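PDB 6GYE: nicotinamide-nucleotide adenylyltransferase NadR family / Ribosylnicotinamide kinase, which binds nicotinamide riboside and probably converts it to NAD+ in two steps, phosphorylation by its kinase part and adenylyl transfer by its other part. Local coordinates for residues Leu45-Gly50 with Ser83-Asn88; Phe121-Leu126 with Tyr143-Ala148; Glu211-Tyr216 with Phe311-Trp316. All coordinates share one frame; numbering follows the deposited sequence.

Interaction 1: Leu45-Gly50 with Ser83-Asn88; sequences LLVVSG and SMLNEN
The V48 amide points almost straight at S83 O (2.9 Å between V48 N and S83 O, N-H...O angle 174°), and the next bond runs the other way, with L85 N giving its hydrogen to V48 O at 2.8 Å. L46 O receives S83 N at one end, while at the other G50 O takes the E87 amide at 2.8 Å from E87 N. Between them, G50 N reaches L85 O by a longer bond, 3.3 Å from N to O and bent to 141°. In the S83 conformer with OG between its own backbone N and carbonyl carbon (chi1 67°), the hydroxyl also gives a bond to L46 O from above the carbonyl plane; since S83 has two conformers, this second grip is doubtful. Parallel strands 43-50 and 80-86 are paired here at one side of the five-stranded sheet, whose 3-2-1-4-5 order is that of a Rossmann-like nucleotidyltransferase domain. From the residue that makes the last of these bonds, the E87 carboxylate turns back beside S49: one water lies 3.0 Å from S49 OG and donates to E87 OE1 at 2.7 Å, while E87 OE2 takes the indole N-H of W100. N86 OD1 closes an Asx turn with N88 N, which suits asparagine to a strand end. On the face of V47 and L85, V47 CG1 lies 3.5 Å from L85 CB, the two branched chains meeting at an angle, with L85 packed against W100 and L107 of helix 95-110. V48 and M84 occupy the other face, where apolar chains suit the cover given by L63 of helix 63-73.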
loop_
_atom_site.group_PDB
_atom_site.type_symbol
_atom_site.label_atom_id
_atom_site.label_comp_id
_atom_site.label_asym_id
_atom_site.label_seq_id
_atom_site.Cartn_x
_atom_site.Cartn_y
_atom_site.Cartn_z
ATOM N N LEU A 45 -0.220 -24.792 8.602
ATOM C CA LEU A 45 0.478 -24.348 7.403
ATOM C C LEU A 45 -0.482 -23.499 6.571
ATOM O O LEU A 45 -1.522 -23.999 6.124
ATOM C CB LEU A 45 0.976 -25.543 6.596
ATOM C CG LEU A 45 1.825 -25.232 5.362
ATOM C CD1 LEU A 45 3.082 -24.479 5.759
ATOM C CD2 LEU A 45 2.192 -26.500 4.626
ATOM N N LEU A 46 -0.156 -22.212 6.394
ATOM C CA LEU A 46 -0.927 -21.343 5.515
ATOM C C LEU A 46 -0.407 -21.484 4.098
ATOM O O LEU A 46 0.797 -21.357 3.868
ATOM C CB LEU A 46 -0.844 -19.880 5.935
ATOM C CG LEU A 46 -1.337 -19.505 7.327
ATOM C CD1 LEU A 46 -1.303 -17.975 7.512
ATOM C CD2 LEU A 46 -2.725 -20.092 7.582
ATOM N N VAL A 47 -1.297 -21.778 3.154
ATOM C CA VAL A 47 -0.881 -21.919 1.765
ATOM C C VAL A 47 -1.403 -20.728 0.974
ATOM O O VAL A 47 -2.615 -20.537 0.849
ATOM C CB VAL A 47 -1.329 -23.250 1.159
ATOM C CG1 VAL A 47 -0.949 -23.301 -0.306
ATOM C CG2 VAL A 47 -0.650 -24.393 1.890
ATOM N N VAL A 48 -0.481 -19.904 0.482
ATOM C CA VAL A 48 -0.797 -18.799 -0.415
ATOM C C VAL A 48 -0.678 -19.333 -1.825
ATOM O O VAL A 48 0.423 -19.708 -2.249
ATOM C CB VAL A 48 0.174 -17.622 -0.232
ATOM C CG1 VAL A 48 -0.394 -16.379 -0.892
ATOM C CG2 VAL A 48 0.515 -17.401 1.215
ATOM N N SER A 49 -1.788 -19.371 -2.554
ATOM C CA SER A 49 -1.740 -19.843 -3.930
ATOM C C SER A 49 -1.837 -18.662 -4.891
ATOM O O SER A 49 -2.350 -17.592 -4.544
ATOM C CB SER A 49 -2.851 -20.863 -4.196
ATOM O OG SER A 49 -4.113 -20.300 -3.922
ATOM N N GLY A 50 -1.298 -18.858 -6.089
ATOM C CA GLY A 50 -1.301 -17.799 -7.084
ATOM C C GLY A 50 -0.631 -18.246 -8.366
ATOM O O GLY A 50 -0.027 -19.324 -8.445
ATOM N N SER A 83 3.594 -20.651 3.506
ATOM C CA SER A 83 4.232 -21.275 2.358
ATOM C C SER A 83 3.493 -20.884 1.084
ATOM O O SER A 83 2.331 -20.469 1.113
ATOM C CB SER A 83 4.269 -22.799 2.501
ATOM O OG SER A 83 2.959 -23.336 2.438
ATOM N N MET A 84 4.182 -21.043 -0.041
ATOM C CA MET A 84 3.729 -20.565 -1.336
ATOM C C MET A 84 3.409 -21.754 -2.229
ATOM O O MET A 84 4.236 -22.664 -2.362
ATOM C CB MET A 84 4.823 -19.711 -1.981
ATOM C CG MET A 84 4.353 -18.585 -2.861
ATOM S SD MET A 84 5.732 -17.600 -3.488
ATOM C CE MET A 84 6.296 -18.628 -4.837
ATOM N N LEU A 85 2.206 -21.754 -2.827
ATOM C CA LEU A 85 1.818 -22.738 -3.841
ATOM C C LEU A 85 1.731 -22.027 -5.184
ATOM O O LEU A 85 0.741 -21.351 -5.471
ATOM C CB LEU A 85 0.499 -23.427 -3.518
ATOM C CG LEU A 85 0.102 -24.466 -4.583
ATOM C CD1 LEU A 85 1.223 -25.461 -4.787
ATOM C CD2 LEU A 85 -1.149 -25.205 -4.201
ATOM N N ASN A 86 2.777 -22.180 -5.995
ATOM C CA ASN A 86 2.868 -21.571 -7.317
ATOM C C ASN A 86 2.095 -22.426 -8.325
ATOM O O ASN A 86 2.427 -23.599 -8.542
ATOM C CB ASN A 86 4.343 -21.445 -7.714
ATOM C CG ASN A 86 4.556 -20.674 -9.012
ATOM O OD1 ASN A 86 3.711 -20.673 -9.909
ATOM N ND2 ASN A 86 5.712 -20.036 -9.125
ATOM N N GLU A 87 1.079 -21.843 -8.957
ATOM C CA GLU A 87 0.217 -22.601 -9.855
ATOM C C GLU A 87 0.520 -22.376 -11.336
ATOM O O GLU A 87 -0.246 -22.846 -12.183
ATOM C CB GLU A 87 -1.250 -22.280 -9.564
ATOM C CG GLU A 87 -1.762 -22.934 -8.294
ATOM C CD GLU A 87 -3.083 -22.364 -7.823
ATOM O OE1 GLU A 87 -3.415 -21.224 -8.221
ATOM O OE2 GLU A 87 -3.794 -23.077 -7.074
ATOM N N ASN A 88 1.631 -21.718 -11.667
ATOM C CA ASN A 88 2.010 -21.504 -13.059
ATOM C C ASN A 88 2.298 -22.835 -13.751
ATOM O O ASN A 88 2.593 -23.846 -13.109
ATOM C CB ASN A 88 3.261 -20.622 -13.167
ATOM C CG ASN A 88 2.999 -19.142 -12.865
ATOM O OD1 ASN A 88 1.872 -18.658 -12.919
ATOM N ND2 ASN A 88 4.065 -18.419 -12.560
HETATM O O HOH W 1 -4.747 -19.457 -6.714
#

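Interaction 2: Phe121-Leu126 with Tyr143-Ala148; sequences FYVGEL and YAVEIA
The rings of F121 and Y143 meet obliquely, F121 CE2 lying 3.7 Å from Y143 CD1. F121 also has V145 CG2 close by, 4.0 Å from F121 CB. On the opposite face of the sheet, the Y122 ring runs alongside E146 and points the same way; the carboxylate comes to the ring edge, E146 OE2 being 3.5 Å from Y122 CE1, with the two planes 69° apart. The extended E146 chain, its CG anti to the backbone N (chi1 172°), carries the acid out to that edge, where the slightly positive ring hydrogens probably make it welcome. Each tyrosine keeps its hydroxyl occupied elsewhere, Y122 OH with N41 and Y143 OH with D139, so tyrosine suits partly exposed positions where a ring packs on the sheet and its hydroxyl finds a polar partner. Between these two faces the backbones pair in parallel: F121 N gives a bond to A144 O, E146 N to F121 O at 2.7 Å, V123 N to E146 O, and A148 N to V123 O at 2.8 Å. V123 and V145, beta-branched and apt for strands, touch through CG2 of V123 and CG1 of V145. Replacing F121 by an alanine would probably open a gap between Y143, V145 and L132 of helix 126-133, leaving the Y143 ring without the ring it meets here. L126, in the first turn of that helix, adds a peripheral touch on I147. Strand 118-123, helix 126-133 and strand 142-147 thus form a beta-alpha-beta crossover unit, with 142-147 as the outermost strand of a Rossmann-like sheet.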
loop_
_atom_site.group_PDB
_atom_site.type_symbol
_atom_site.label_atom_id
_atom_site.label_comp_id
_atom_site.label_asym_id
_atom_site.label_seq_id
_atom_site.Cartn_x
_atom_site.Cartn_y
_atom_site.Cartn_z
ATOM N N PHE A 121 -7.143 -30.744 5.729
ATOM C CA PHE A 121 -7.276 -29.671 4.749
ATOM C C PHE A 121 -8.583 -28.905 4.978
ATOM O O PHE A 121 -9.659 -29.506 4.995
ATOM C CB PHE A 121 -7.262 -30.251 3.331
ATOM C CG PHE A 121 -5.930 -30.803 2.897
ATOM C CD1 PHE A 121 -4.927 -29.959 2.451
ATOM C CD2 PHE A 121 -5.687 -32.166 2.924
ATOM C CE1 PHE A 121 -3.708 -30.464 2.051
ATOM C CE2 PHE A 121 -4.459 -32.684 2.519
ATOM C CZ PHE A 121 -3.479 -31.838 2.081
ATOM N N TYR A 122 -8.496 -27.583 5.133
ATOM C CA TYR A 122 -9.681 -26.725 5.208
ATOM C C TYR A 122 -9.920 -26.140 3.821
ATOM O O TYR A 122 -9.146 -25.306 3.352
ATOM C CB TYR A 122 -9.516 -25.641 6.279
ATOM C CG TYR A 122 -9.282 -26.263 7.651
ATOM C CD1 TYR A 122 -10.352 -26.615 8.477
ATOM C CD2 TYR A 122 -7.989 -26.556 8.095
ATOM C CE1 TYR A 122 -10.142 -27.223 9.716
ATOM C CE2 TYR A 122 -7.773 -27.159 9.330
ATOM C CZ TYR A 122 -8.850 -27.489 10.139
ATOM O OH TYR A 122 -8.616 -28.096 11.360
ATOM N N VAL A 123 -11.005 -26.574 3.178
ATOM C CA VAL A 123 -11.258 -26.362 1.756
ATOM C C VAL A 123 -12.618 -25.706 1.576
ATOM O O VAL A 123 -13.591 -26.095 2.228
ATOM C CB VAL A 123 -11.191 -27.697 0.985
ATOM C CG1 VAL A 123 -11.704 -27.541 -0.431
ATOM C CG2 VAL A 123 -9.765 -28.203 0.971
ATOM N N GLY A 124 -12.692 -24.730 0.671
ATOM C CA GLY A 124 -13.899 -23.940 0.512
ATOM C C GLY A 124 -14.765 -24.168 -0.715
ATOM O O GLY A 124 -15.840 -23.572 -0.811
ATOM N N GLU A 125 -14.314 -24.996 -1.660
ATOM C CA GLU A 125 -15.055 -25.338 -2.872
ATOM C C GLU A 125 -15.183 -26.849 -2.973
ATOM O O GLU A 125 -14.221 -27.574 -2.710
ATOM C CB GLU A 125 -14.361 -24.826 -4.143
ATOM C CG GLU A 125 -14.553 -23.361 -4.448
ATOM C CD GLU A 125 -13.342 -22.552 -4.050
ATOM O OE1 GLU A 125 -12.347 -23.169 -3.611
ATOM O OE2 GLU A 125 -13.382 -21.306 -4.170
ATOM N N LEU A 126 -16.368 -27.326 -3.353
ATOM C CA LEU A 126 -16.590 -28.770 -3.365
ATOM C C LEU A 126 -15.674 -29.473 -4.356
ATOM O O LEU A 126 -15.301 -30.630 -4.138
ATOM C CB LEU A 126 -18.046 -29.105 -3.704
ATOM C CG LEU A 126 -19.222 -28.814 -2.767
ATOM C CD1 LEU A 126 -19.194 -29.771 -1.581
ATOM C CD2 LEU A 126 -19.254 -27.361 -2.301
ATOM N N TYR A 143 -4.795 -38.353 6.359
ATOM C CA TYR A 143 -5.343 -37.168 5.720
ATOM C C TYR A 143 -6.852 -37.122 5.817
ATOM O O TYR A 143 -7.530 -38.143 5.676
ATOM C CB TYR A 143 -4.956 -37.101 4.252
ATOM C CG TYR A 143 -3.498 -36.838 4.055
ATOM C CD1 TYR A 143 -2.984 -35.556 4.256
ATOM C CD2 TYR A 143 -2.626 -37.855 3.677
ATOM C CE1 TYR A 143 -1.644 -35.288 4.084
ATOM C CE2 TYR A 143 -1.272 -37.598 3.496
ATOM C CZ TYR A 143 -0.790 -36.305 3.706
ATOM O OH TYR A 143 0.541 -36.014 3.543
ATOM N N ALA A 144 -7.366 -35.918 6.040
ATOM C CA ALA A 144 -8.789 -35.657 6.005
ATOM C C ALA A 144 -8.986 -34.302 5.343
ATOM O O ALA A 144 -8.153 -33.402 5.468
ATOM C CB ALA A 144 -9.417 -35.680 7.412
ATOM N N VAL A 145 -10.097 -34.167 4.636
ATOM C CA VAL A 145 -10.487 -32.920 4.002
ATOM C C VAL A 145 -11.763 -32.476 4.686
ATOM O O VAL A 145 -12.682 -33.279 4.869
ATOM C CB VAL A 145 -10.683 -33.079 2.484
ATOM C CG1 VAL A 145 -11.380 -31.869 1.913
ATOM C CG2 VAL A 145 -9.350 -33.266 1.811
ATOM N N GLU A 146 -11.800 -31.223 5.089
ATOM C CA GLU A 146 -12.925 -30.642 5.798
ATOM C C GLU A 146 -13.405 -29.420 5.031
ATOM O O GLU A 146 -12.625 -28.504 4.760
ATOM C CB GLU A 146 -12.471 -30.253 7.216
ATOM C CG GLU A 146 -13.436 -29.469 8.070
ATOM C CD GLU A 146 -12.993 -29.403 9.538
ATOM O OE1 GLU A 146 -12.300 -30.347 9.999
ATOM O OE2 GLU A 146 -13.349 -28.411 10.230
ATOM N N ILE A 147 -14.684 -29.393 4.716
ATOM C CA ILE A 147 -15.260 -28.289 3.965
ATOM C C ILE A 147 -15.589 -27.174 4.939
ATOM O O ILE A 147 -16.247 -27.396 5.962
ATOM C CB ILE A 147 -16.510 -28.748 3.192
ATOM C CG1 ILE A 147 -16.124 -29.768 2.124
ATOM C CG2 ILE A 147 -17.293 -27.559 2.644
ATOM C CD1 ILE A 147 -17.128 -30.829 1.951
ATOM N N ALA A 148 -15.085 -25.984 4.652
ATOM C CA ALA A 148 -15.388 -24.791 5.421
ATOM C C ALA A 148 -16.129 -23.824 4.517
ATOM O O ALA A 148 -15.822 -23.713 3.329
ATOM C CB ALA A 148 -14.114 -24.141 5.963
#

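Interaction 3: Glu211-Tyr216 with Phe311-Trp316. With SO4 (sulfate ion), chain F.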
loop_
_atom_site.group_PDB
_atom_site.type_symbol
_atom_site.label_atom_id
_atom_site.label_comp_id
_atom_site.label_asym_id
_atom_site.label_seq_id
_atom_site.Cartn_x
_atom_site.Cartn_y
_atom_site.Cartn_z
ATOM N N GLU A 211 6.238 19.728 5.562
ATOM C CA GLU A 211 7.187 20.025 4.493
ATOM C C GLU A 211 8.601 19.822 5.036
ATOM O O GLU A 211 9.064 20.586 5.889
ATOM C CB GLU A 211 6.994 21.441 3.952
ATOM C CG GLU A 211 7.855 21.685 2.705
ATOM C CD GLU A 211 7.751 23.100 2.154
ATOM O OE1 GLU A 211 7.726 23.271 0.906
ATOM O OE2 GLU A 211 7.724 24.040 2.972
ATOM N N TYR A 212 9.299 18.805 4.533
ATOM C CA TYR A 212 10.594 18.462 5.109
ATOM C C TYR A 212 11.587 19.611 4.946
ATOM O O TYR A 212 12.411 19.859 5.838
ATOM C CB TYR A 212 11.122 17.168 4.465
ATOM C CG TYR A 212 12.504 16.756 4.950
ATOM C CD1 TYR A 212 12.664 16.111 6.170
ATOM C CD2 TYR A 212 13.656 17.055 4.212
ATOM C CE1 TYR A 212 13.920 15.748 6.640
ATOM C CE2 TYR A 212 14.928 16.688 4.676
ATOM C CZ TYR A 212 15.049 16.038 5.899
ATOM O OH TYR A 212 16.285 15.669 6.399
ATOM N N ALA A 213 11.507 20.335 3.824
ATOM C CA ALA A 213 12.447 21.422 3.559
ATOM C C ALA A 213 12.473 22.436 4.694
ATOM O O ALA A 213 13.540 22.932 5.070
ATOM C CB ALA A 213 12.111 22.111 2.229
ATOM N N ARG A 214 11.310 22.751 5.257
ATOM C CA ARG A 214 11.274 23.663 6.391
ATOM C C ARG A 214 12.000 23.076 7.594
ATOM O O ARG A 214 12.775 23.771 8.254
ATOM C CB ARG A 214 9.833 24.011 6.741
ATOM C CG ARG A 214 9.670 24.864 7.988
ATOM C CD ARG A 214 8.251 25.343 8.046
ATOM N NE ARG A 214 7.805 25.696 6.697
ATOM C CZ ARG A 214 6.536 25.854 6.329
ATOM N NH1 ARG A 214 5.555 25.679 7.208
ATOM N NH2 ARG A 214 6.255 26.183 5.074
ATOM N N GLU A 215 11.745 21.806 7.917
ATOM C CA GLU A 215 12.469 21.193 9.029
ATOM C C GLU A 215 13.968 21.229 8.771
ATOM O O GLU A 215 14.759 21.616 9.640
ATOM C CB GLU A 215 12.010 19.746 9.256
ATOM C CG GLU A 215 12.688 19.103 10.477
ATOM C CD GLU A 215 12.908 17.597 10.365
ATOM O OE1 GLU A 215 11.928 16.857 10.134
ATOM O OE2 GLU A 215 14.070 17.158 10.522
ATOM N N TYR A 216 14.366 20.844 7.558
ATOM C CA TYR A 216 15.777 20.751 7.217
ATOM C C TYR A 216 16.482 22.097 7.375
ATOM O O TYR A 216 17.602 22.165 7.908
ATOM C CB TYR A 216 15.882 20.218 5.785
ATOM C CG TYR A 216 17.274 19.965 5.283
ATOM C CD1 TYR A 216 18.004 20.981 4.667
ATOM C CD2 TYR A 216 17.860 18.707 5.406
ATOM C CE1 TYR A 216 19.280 20.763 4.199
ATOM C CE2 TYR A 216 19.145 18.471 4.943
ATOM C CZ TYR A 216 19.847 19.505 4.337
ATOM O OH TYR A 216 21.112 19.287 3.869
ATOM N N PHE A 311 8.578 31.494 10.259
ATOM C CA PHE A 311 9.514 30.989 9.260
ATOM C C PHE A 311 9.006 31.270 7.847
ATOM O O PHE A 311 7.872 30.925 7.507
ATOM C CB PHE A 311 9.750 29.483 9.453
ATOM C CG PHE A 311 10.780 28.900 8.519
ATOM C CD1 PHE A 311 12.129 28.963 8.828
ATOM C CD2 PHE A 311 10.398 28.283 7.336
ATOM C CE1 PHE A 311 13.076 28.429 7.972
ATOM C CE2 PHE A 311 11.340 27.746 6.475
ATOM C CZ PHE A 311 12.678 27.818 6.793
ATOM N N ARG A 312 9.847 31.914 7.037
ATOM C CA ARG A 312 9.531 32.232 5.650
ATOM C C ARG A 312 10.679 31.798 4.747
ATOM O O ARG A 312 11.833 32.168 4.991
ATOM C CB ARG A 312 9.240 33.733 5.465
ATOM C CG ARG A 312 9.963 34.666 6.432
ATOM C CD ARG A 312 9.467 36.113 6.297
ATOM N NE ARG A 312 8.026 36.186 6.048
ATOM C CZ ARG A 312 7.470 36.786 4.999
ATOM N NH1 ARG A 312 8.232 37.381 4.089
ATOM N NH2 ARG A 312 6.152 36.796 4.859
ATOM N N HIS A 313 10.364 31.005 3.720
ATOM C CA HIS A 313 11.302 30.760 2.623
ATOM C C HIS A 313 11.522 32.088 1.907
ATOM O O HIS A 313 10.700 32.500 1.085
ATOM C CB HIS A 313 10.760 29.739 1.629
ATOM C CG HIS A 313 10.720 28.318 2.112
ATOM N ND1 HIS A 313 11.798 27.465 2.013
ATOM C CD2 HIS A 313 9.697 27.574 2.604
ATOM C CE1 HIS A 313 11.457 26.273 2.470
ATOM N NE2 HIS A 313 10.186 26.310 2.829
ATOM N N MET A 314 12.627 32.774 2.212
ATOM C CA MET A 314 12.771 34.153 1.747
ATOM C C MET A 314 13.046 34.215 0.244
ATOM O O MET A 314 12.467 35.051 -0.459
ATOM C CB MET A 314 13.865 34.870 2.543
ATOM C CG MET A 314 13.585 36.363 2.817
ATOM S SD MET A 314 12.134 36.726 3.845
ATOM C CE MET A 314 11.230 37.850 2.780
ATOM N N GLU A 315 13.917 33.339 -0.272
ATOM C CA GLU A 315 14.219 33.349 -1.703
ATOM C C GLU A 315 13.163 32.627 -2.532
ATOM O O GLU A 315 12.888 33.037 -3.667
ATOM C CB GLU A 315 15.585 32.718 -1.971
ATOM C CG GLU A 315 15.994 32.742 -3.439
ATOM C CD GLU A 315 16.831 31.539 -3.839
ATOM O OE1 GLU A 315 16.276 30.419 -3.902
ATOM O OE2 GLU A 315 18.044 31.716 -4.093
ATOM N N TRP A 316 12.560 31.563 -1.990
ATOM C CA TRP A 316 11.488 30.849 -2.679
ATOM C C TRP A 316 10.202 31.667 -2.783
ATOM O O TRP A 316 9.248 31.209 -3.423
ATOM C CB TRP A 316 11.210 29.502 -1.986
ATOM C CG TRP A 316 12.312 28.465 -2.185
ATOM C CD1 TRP A 316 13.476 28.625 -2.902
ATOM C CD2 TRP A 316 12.341 27.113 -1.677
ATOM N NE1 TRP A 316 14.216 27.461 -2.868
ATOM C CE2 TRP A 316 13.548 26.522 -2.123
ATOM C CE3 TRP A 316 11.466 26.348 -0.890
ATOM C CZ2 TRP A 316 13.900 25.200 -1.807
ATOM C CZ3 TRP A 316 11.821 25.031 -0.576
ATOM C CH2 TRP A 316 13.027 24.475 -1.037
HETATM S S SO4 F . 3.299 27.611 3.084
HETATM O O1 SO4 F . 2.613 28.625 3.892
HETATM O O2 SO4 F . 4.731 27.867 3.018
HETATM O O3 SO4 F . 3.165 26.281 3.664
HETATM O O4 SO4 F . 2.720 27.678 1.750
#
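Beside the probable P-loop of the kinase part, the start of helix 212-220 meets the loop that follows strand 296-300, and a sulfate ion lies beside the helix start, bound by R214. The R214 guanidinium turns its edge to the ion: NH2 gives weak bonds to sulfate O2 at 3.1 Å and to O3, which lies in the guanidinium plane, at 3.4 Å. E211, the N-cap residue, holds the same nitrogen from the protein side, its OE2 lying 3.3 Å from R214 NH2 in a salt bridge. The long, extended acid also reaches H313, whose NE2 makes a weak bond to E211 OE2 at 3.4 Å; the carboxylate meets the edge of the imidazole with its plane turned 74°. H313 ND1 is held by D224, so both ring nitrogens help fix its rotation. F311 CE2 lies over the centre of one H313 face and W316 covers the opposite face, offset toward the rim. The aliphatic part of R214 runs alongside F311 in the opposite sense, with R214 CG 3.6 Å from F311 CD2; R214 NE is buried there without a partner. A213, small enough to let the indole close in, sets CB 4.1 Å from W316 CZ3. The backbone amides of S190, T191, G192 and K193 and the T194 hydroxyl also bind the sulfate, which, though probably from the crystallisation liquor, occupies a site consistent with the Walker A phosphate pocket of P-loop kinases.

Interactions 1 and 2 belong to one five-stranded parallel sheet, at its two outer pairs, with centres 16 Å apart and no direct touch. Both rest on regular backbone bonds and apolar side chains, but 45-50 with 83-88 is partly buried between helices, whereas 121-126 with 143-148 is a surface contact with exposed residues. Helix 95-110 packs on residues of both. Interaction 3 lies in the other part of the chain, its centre 49 Å from that of interaction 1 and 60 Å from that of interaction 2. It is buried yet joins a helix start to a loop, and side-chain charges, one of them on a sulfate, and packed rings replace strand pairing.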